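Local coordinates for DUF4276 family protein (PDB 2P62), which is of unknown function but belongs to a family of the Toprim-like clan, whose better-known members act on nucleic acids, at residues K11-L24 against S205-H217. Residues are numbered along the deposited sequence; the frame is centred on the assembly and turned at random.
Sequences KTDESFFKVLLEKL and SGLYEKYIGIMIH
S15 and E209 make the one hydrogen bond between two nearly parallel helices, 11-23 and 204-218. Helix 11-23 follows strand 2-7, a central strand of a mixed sheet, consistent with a Toprim-like fold; helix 204-218 comes from the helical C-terminal part of the chain. Their segment axes approach to 8.4 Å with a crossing angle of -17°, so contacts recur along the whole length. S15 OG donates to E209 OE2 over 2.9 Å, meeting the oxygen on its anti side and 26° out of the carboxylate plane. The glutamate chain is extended beyond CG (chi2 -179°), which carries the carboxylate across to the serine. The other carboxylate oxygen, E209 OE1, lies 3.3 Å from K18 CE. K18 NZ stands 4.3 Å from E209 OE1, so any attraction there is probably a weak electrostatic one, short of a salt bridge. A leucine at E209 would probably leave S15 OG without this acceptor and remove one of several carboxylates near K18. Several flanking polar groups have partners within helix 11-23 or beyond the contact: K11 NZ makes a weakly hydrogen-bonded salt bridge to E14 OE2, E22 OE1 bridges to R28, S205 OG is satisfied by a hydrogen bond elsewhere, and S205 N bonds to D202 of the second subunit, placing this helix start at the dimer interface. Past the polar pair, toward the C-terminal ends, the join is apolar. V19 CG1 meets I212 CG2 at 3.9 Å, and I212 CD1 reaches F16 CD2 from an oblique direction. Finally, I216 CD1 packs against K23 CB at 3.4 Å.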
loop_
_atom_site.group_PDB
_atom_site.type_symbol
_atom_site.label_atom_id
_atom_site.label_comp_id
_atom_site.label_asym_id
_atom_site.label_seq_id
_atom_site.Cartn_x
_atom_site.Cartn_y
_atom_site.Cartn_z
ATOM N N LYS A 11 -1.350 -8.505 -1.046
ATOM C CA LYS A 11 -2.132 -7.565 -1.846
ATOM C C LYS A 11 -1.652 -7.524 -3.295
ATOM O O LYS A 11 -2.469 -7.498 -4.216
ATOM C CB LYS A 11 -2.046 -6.158 -1.250
ATOM C CG LYS A 11 -3.146 -5.209 -1.706
ATOM C CD LYS A 11 -4.470 -5.572 -1.048
ATOM C CE LYS A 11 -5.531 -4.471 -1.197
ATOM N NZ LYS A 11 -5.950 -4.236 -2.604
ATOM N N THR A 12 -0.335 -7.513 -3.499
ATOM C CA THR A 12 0.214 -7.477 -4.854
ATOM C C THR A 12 -0.342 -8.623 -5.705
ATOM O O THR A 12 -0.761 -8.409 -6.848
ATOM C CB THR A 12 1.771 -7.560 -4.857
ATOM O OG1 THR A 12 2.204 -8.675 -4.065
ATOM C CG2 THR A 12 2.385 -6.273 -4.302
ATOM N N ASP A 13 -0.356 -9.833 -5.140
ATOM C CA ASP A 13 -0.866 -11.006 -5.849
ATOM C C ASP A 13 -2.371 -10.892 -6.054
ATOM O O ASP A 13 -2.894 -11.340 -7.073
ATOM C CB ASP A 13 -0.554 -12.303 -5.083
ATOM C CG ASP A 13 0.874 -12.339 -4.525
ATOM O OD1 ASP A 13 1.037 -12.114 -3.308
ATOM O OD2 ASP A 13 1.827 -12.582 -5.298
ATOM N N GLU A 14 -3.075 -10.294 -5.095
ATOM C CA GLU A 14 -4.521 -10.144 -5.239
ATOM C C GLU A 14 -4.878 -9.157 -6.360
ATOM O O GLU A 14 -5.827 -9.384 -7.108
ATOM C CB GLU A 14 -5.163 -9.687 -3.920
ATOM C CG GLU A 14 -6.651 -9.335 -4.052
ATOM C CD GLU A 14 -7.174 -8.509 -2.881
ATOM O OE1 GLU A 14 -7.429 -9.077 -1.799
ATOM O OE2 GLU A 14 -7.315 -7.281 -3.041
ATOM N N SER A 15 -4.124 -8.066 -6.475
ATOM C CA SER A 15 -4.392 -7.072 -7.517
ATOM C C SER A 15 -4.142 -7.643 -8.898
ATOM O O SER A 15 -4.946 -7.453 -9.814
ATOM C CB SER A 15 -3.515 -5.830 -7.338
ATOM O OG SER A 15 -3.904 -5.087 -6.208
ATOM N N PHE A 16 -3.014 -8.334 -9.037
ATOM C CA PHE A 16 -2.636 -8.941 -10.303
ATOM C C PHE A 16 -3.773 -9.829 -10.814
ATOM O O PHE A 16 -4.229 -9.668 -11.941
ATOM C CB PHE A 16 -1.336 -9.750 -10.133
ATOM C CG PHE A 16 -0.867 -10.427 -11.394
ATOM C CD1 PHE A 16 -1.182 -11.759 -11.644
ATOM C CD2 PHE A 16 -0.126 -9.730 -12.341
ATOM C CE1 PHE A 16 -0.762 -12.391 -12.824
ATOM C CE2 PHE A 16 0.298 -10.351 -13.523
ATOM C CZ PHE A 16 -0.024 -11.685 -13.763
ATOM N N PHE A 17 -4.259 -10.743 -9.981
ATOM C CA PHE A 17 -5.339 -11.623 -10.410
ATOM C C PHE A 17 -6.662 -10.891 -10.616
ATOM O O PHE A 17 -7.409 -11.197 -11.550
ATOM C CB PHE A 17 -5.525 -12.769 -9.413
ATOM C CG PHE A 17 -4.602 -13.930 -9.656
ATOM C CD1 PHE A 17 -4.871 -14.847 -10.672
ATOM C CD2 PHE A 17 -3.438 -14.082 -8.905
ATOM C CE1 PHE A 17 -3.986 -15.897 -10.946
ATOM C CE2 PHE A 17 -2.549 -15.125 -9.171
ATOM C CZ PHE A 17 -2.824 -16.037 -10.198
ATOM N N LYS A 18 -6.942 -9.919 -9.752
ATOM C CA LYS A 18 -8.175 -9.147 -9.823
ATOM C C LYS A 18 -8.284 -8.341 -11.123
ATOM O O LYS A 18 -9.337 -8.323 -11.763
ATOM C CB LYS A 18 -8.272 -8.223 -8.594
ATOM C CG LYS A 18 -9.625 -7.540 -8.389
ATOM C CD LYS A 18 -9.614 -6.089 -8.845
ATOM C CE LYS A 18 -8.927 -5.195 -7.835
ATOM N NZ LYS A 18 -9.665 -5.221 -6.566
ATOM N N VAL A 19 -7.208 -7.687 -11.541
ATOM C CA VAL A 19 -7.313 -6.910 -12.771
ATOM C C VAL A 19 -7.516 -7.826 -13.987
ATOM O O VAL A 19 -8.269 -7.495 -14.900
ATOM C CB VAL A 19 -6.085 -5.961 -12.974
ATOM C CG1 VAL A 19 -4.788 -6.759 -13.103
ATOM C CG2 VAL A 19 -6.316 -5.082 -14.198
ATOM N N LEU A 20 -6.870 -8.985 -14.000
ATOM C CA LEU A 20 -7.058 -9.895 -15.120
ATOM C C LEU A 20 -8.468 -10.480 -15.110
ATOM O O LEU A 20 -9.133 -10.518 -16.142
ATOM C CB LEU A 20 -6.054 -11.039 -15.064
ATOM C CG LEU A 20 -4.581 -10.677 -15.248
ATOM C CD1 LEU A 20 -3.755 -11.864 -14.803
ATOM C CD2 LEU A 20 -4.280 -10.287 -16.698
ATOM N N LEU A 21 -8.921 -10.937 -13.946
ATOM C CA LEU A 21 -10.245 -11.542 -13.820
ATOM C C LEU A 21 -11.391 -10.570 -14.109
ATOM O O LEU A 21 -12.436 -10.978 -14.603
ATOM C CB LEU A 21 -10.415 -12.154 -12.424
ATOM C CG LEU A 21 -9.532 -13.358 -12.072
ATOM C CD1 LEU A 21 -9.781 -13.790 -10.633
ATOM C CD2 LEU A 21 -9.831 -14.503 -13.036
ATOM N N GLU A 22 -11.190 -9.290 -13.799
ATOM C CA GLU A 22 -12.207 -8.270 -14.044
ATOM C C GLU A 22 -12.113 -7.709 -15.462
ATOM O O GLU A 22 -13.021 -7.883 -16.277
ATOM C CB GLU A 22 -12.072 -7.110 -13.041
ATOM C CG GLU A 22 -12.497 -7.463 -11.610
ATOM C CD GLU A 22 -12.446 -6.288 -10.622
ATOM O OE1 GLU A 22 -12.883 -6.476 -9.468
ATOM O OE2 GLU A 22 -11.979 -5.186 -10.977
ATOM N N LYS A 23 -10.990 -7.060 -15.752
ATOM C CA LYS A 23 -10.772 -6.417 -17.038
ATOM C C LYS A 23 -10.564 -7.322 -18.240
ATOM O O LYS A 23 -10.736 -6.891 -19.379
ATOM C CB LYS A 23 -9.608 -5.432 -16.914
ATOM C CG LYS A 23 -9.829 -4.352 -15.850
ATOM C CD LYS A 23 -11.074 -3.503 -16.137
ATOM C CE LYS A 23 -11.268 -2.375 -15.111
ATOM N NZ LYS A 23 -11.597 -2.877 -13.751
ATOM N N LEU A 24 -10.207 -8.574 -17.998
ATOM C CA LEU A 24 -9.988 -9.497 -19.100
ATOM C C LEU A 24 -11.084 -10.561 -19.218
ATOM O O LEU A 24 -11.445 -10.952 -20.324
ATOM C CB LEU A 24 -8.629 -10.168 -18.941
ATOM C CG LEU A 24 -8.082 -10.847 -20.193
ATOM C CD1 LEU A 24 -7.759 -9.798 -21.261
ATOM C CD2 LEU A 24 -6.837 -11.619 -19.825
ATOM N N SER A 205 0.987 -2.550 -5.768
ATOM C CA SER A 205 -0.182 -3.328 -6.139
ATOM C C SER A 205 -1.102 -2.467 -6.994
ATOM O O SER A 205 -1.701 -2.951 -7.950
ATOM C CB SER A 205 -0.922 -3.811 -4.888
ATOM O OG SER A 205 -1.368 -2.725 -4.085
ATOM N N GLY A 206 -1.206 -1.187 -6.643
ATOM C CA GLY A 206 -2.048 -0.278 -7.402
ATOM C C GLY A 206 -1.498 -0.039 -8.795
ATOM O O GLY A 206 -2.248 0.203 -9.742
ATOM N N LEU A 207 -0.177 -0.105 -8.920
ATOM C CA LEU A 207 0.485 0.096 -10.202
ATOM C C LEU A 207 0.193 -1.071 -11.150
ATOM O O LEU A 207 -0.024 -0.877 -12.348
ATOM C CB LEU A 207 1.999 0.243 -9.992
ATOM C CG LEU A 207 2.881 0.218 -11.249
ATOM C CD1 LEU A 207 2.525 1.389 -12.174
ATOM C CD2 LEU A 207 4.340 0.270 -10.837
ATOM N N TYR A 208 0.181 -2.284 -10.610
ATOM C CA TYR A 208 -0.087 -3.466 -11.425
ATOM C C TYR A 208 -1.480 -3.382 -12.059
ATOM O O TYR A 208 -1.641 -3.658 -13.256
ATOM C CB TYR A 208 0.075 -4.732 -10.570
ATOM C CG TYR A 208 1.442 -4.821 -9.915
ATOM C CD1 TYR A 208 1.643 -5.602 -8.778
ATOM C CD2 TYR A 208 2.527 -4.078 -10.404
ATOM C CE1 TYR A 208 2.885 -5.636 -8.140
ATOM C CE2 TYR A 208 3.778 -4.105 -9.770
ATOM C CZ TYR A 208 3.945 -4.883 -8.637
ATOM O OH TYR A 208 5.141 -4.900 -7.955
ATOM N N GLU A 209 -2.474 -2.993 -11.258
ATOM C CA GLU A 209 -3.855 -2.834 -11.727
ATOM C C GLU A 209 -3.910 -1.789 -12.834
ATOM O O GLU A 209 -4.494 -2.018 -13.893
ATOM C CB GLU A 209 -4.783 -2.377 -10.586
ATOM C CG GLU A 209 -5.109 -3.447 -9.544
ATOM C CD GLU A 209 -6.048 -2.957 -8.440
ATOM O OE1 GLU A 209 -7.170 -2.503 -8.761
ATOM O OE2 GLU A 209 -5.657 -3.026 -7.252
ATOM N N LYS A 210 -3.298 -0.638 -12.580
ATOM C CA LYS A 210 -3.287 0.442 -13.553
ATOM C C LYS A 210 -2.561 0.036 -14.836
ATOM O O LYS A 210 -3.135 0.080 -15.922
ATOM C CB LYS A 210 -2.622 1.682 -12.959
ATOM C CG LYS A 210 -2.690 2.889 -13.864
ATOM C CD LYS A 210 -1.937 4.065 -13.286
ATOM C CE LYS A 210 -1.937 5.239 -14.261
ATOM N NZ LYS A 210 -0.869 6.224 -13.904
ATOM N N TYR A 211 -1.301 -0.363 -14.697
ATOM C CA TYR A 211 -0.476 -0.773 -15.830
ATOM C C TYR A 211 -1.121 -1.872 -16.681
ATOM O O TYR A 211 -1.151 -1.785 -17.913
ATOM C CB TYR A 211 0.891 -1.240 -15.321
ATOM C CG TYR A 211 1.860 -1.654 -16.407
ATOM C CD1 TYR A 211 2.144 -0.806 -17.482
ATOM C CD2 TYR A 211 2.521 -2.884 -16.342
ATOM C CE1 TYR A 211 3.063 -1.172 -18.468
ATOM C CE2 TYR A 211 3.441 -3.257 -17.318
ATOM C CZ TYR A 211 3.706 -2.394 -18.380
ATOM O OH TYR A 211 4.606 -2.764 -19.350
ATOM N N ILE A 212 -1.650 -2.902 -16.038
ATOM C CA ILE A 212 -2.269 -3.976 -16.796
ATOM C C ILE A 212 -3.617 -3.541 -17.358
ATOM O O ILE A 212 -3.948 -3.841 -18.505
ATOM C CB ILE A 212 -2.432 -5.234 -15.925
ATOM C CG1 ILE A 212 -1.041 -5.754 -15.538
ATOM C CG2 ILE A 212 -3.257 -6.291 -16.668
ATOM C CD1 ILE A 212 -1.042 -7.040 -14.736
ATOM N N GLY A 213 -4.383 -2.819 -16.546
ATOM C CA GLY A 213 -5.690 -2.348 -16.972
ATOM C C GLY A 213 -5.624 -1.489 -18.217
ATOM O O GLY A 213 -6.479 -1.573 -19.097
ATOM N N ILE A 214 -4.606 -0.648 -18.294
ATOM C CA ILE A 214 -4.445 0.204 -19.454
ATOM C C ILE A 214 -3.977 -0.607 -20.668
ATOM O O ILE A 214 -4.463 -0.391 -21.777
ATOM C CB ILE A 214 -3.457 1.340 -19.147
ATOM C CG1 ILE A 214 -4.100 2.310 -18.151
ATOM C CG2 ILE A 214 -3.058 2.050 -20.425
ATOM C CD1 ILE A 214 -3.173 3.419 -17.675
ATOM N N MET A 215 -3.047 -1.541 -20.452
ATOM C CA MET A 215 -2.520 -2.377 -21.531
ATOM C C MET A 215 -3.648 -3.109 -22.228
ATOM O O MET A 215 -3.652 -3.248 -23.447
ATOM C CB MET A 215 -1.514 -3.410 -20.999
ATOM C CG MET A 215 -0.892 -4.284 -22.102
ATOM S SD MET A 215 0.507 -5.294 -21.564
ATOM C CE MET A 215 1.752 -4.009 -21.520
ATOM N N ILE A 216 -4.605 -3.583 -21.439
ATOM C CA ILE A 216 -5.742 -4.303 -21.982
ATOM C C ILE A 216 -6.460 -3.433 -23.005
ATOM O O ILE A 216 -7.098 -3.939 -23.927
ATOM C CB ILE A 216 -6.702 -4.711 -20.852
ATOM C CG1 ILE A 216 -5.994 -5.706 -19.932
ATOM C CG2 ILE A 216 -7.963 -5.327 -21.424
ATOM C CD1 ILE A 216 -6.861 -6.254 -18.830
ATOM N N HIS A 217 -6.327 -2.121 -22.849
ATOM C CA HIS A 217 -6.949 -1.173 -23.756
ATOM C C HIS A 217 -6.044 -0.723 -24.904
ATOM O O HIS A 217 -6.523 -0.546 -26.019
ATOM C CB HIS A 217 -7.440 0.049 -22.979
ATOM C CG HIS A 217 -8.732 -0.175 -22.252
ATOM N ND1 HIS A 217 -9.079 0.527 -21.116
ATOM C CD2 HIS A 217 -9.771 -1.003 -22.514
ATOM C CE1 HIS A 217 -10.275 0.138 -20.710
ATOM N NE2 HIS A 217 -10.717 -0.790 -21.540
#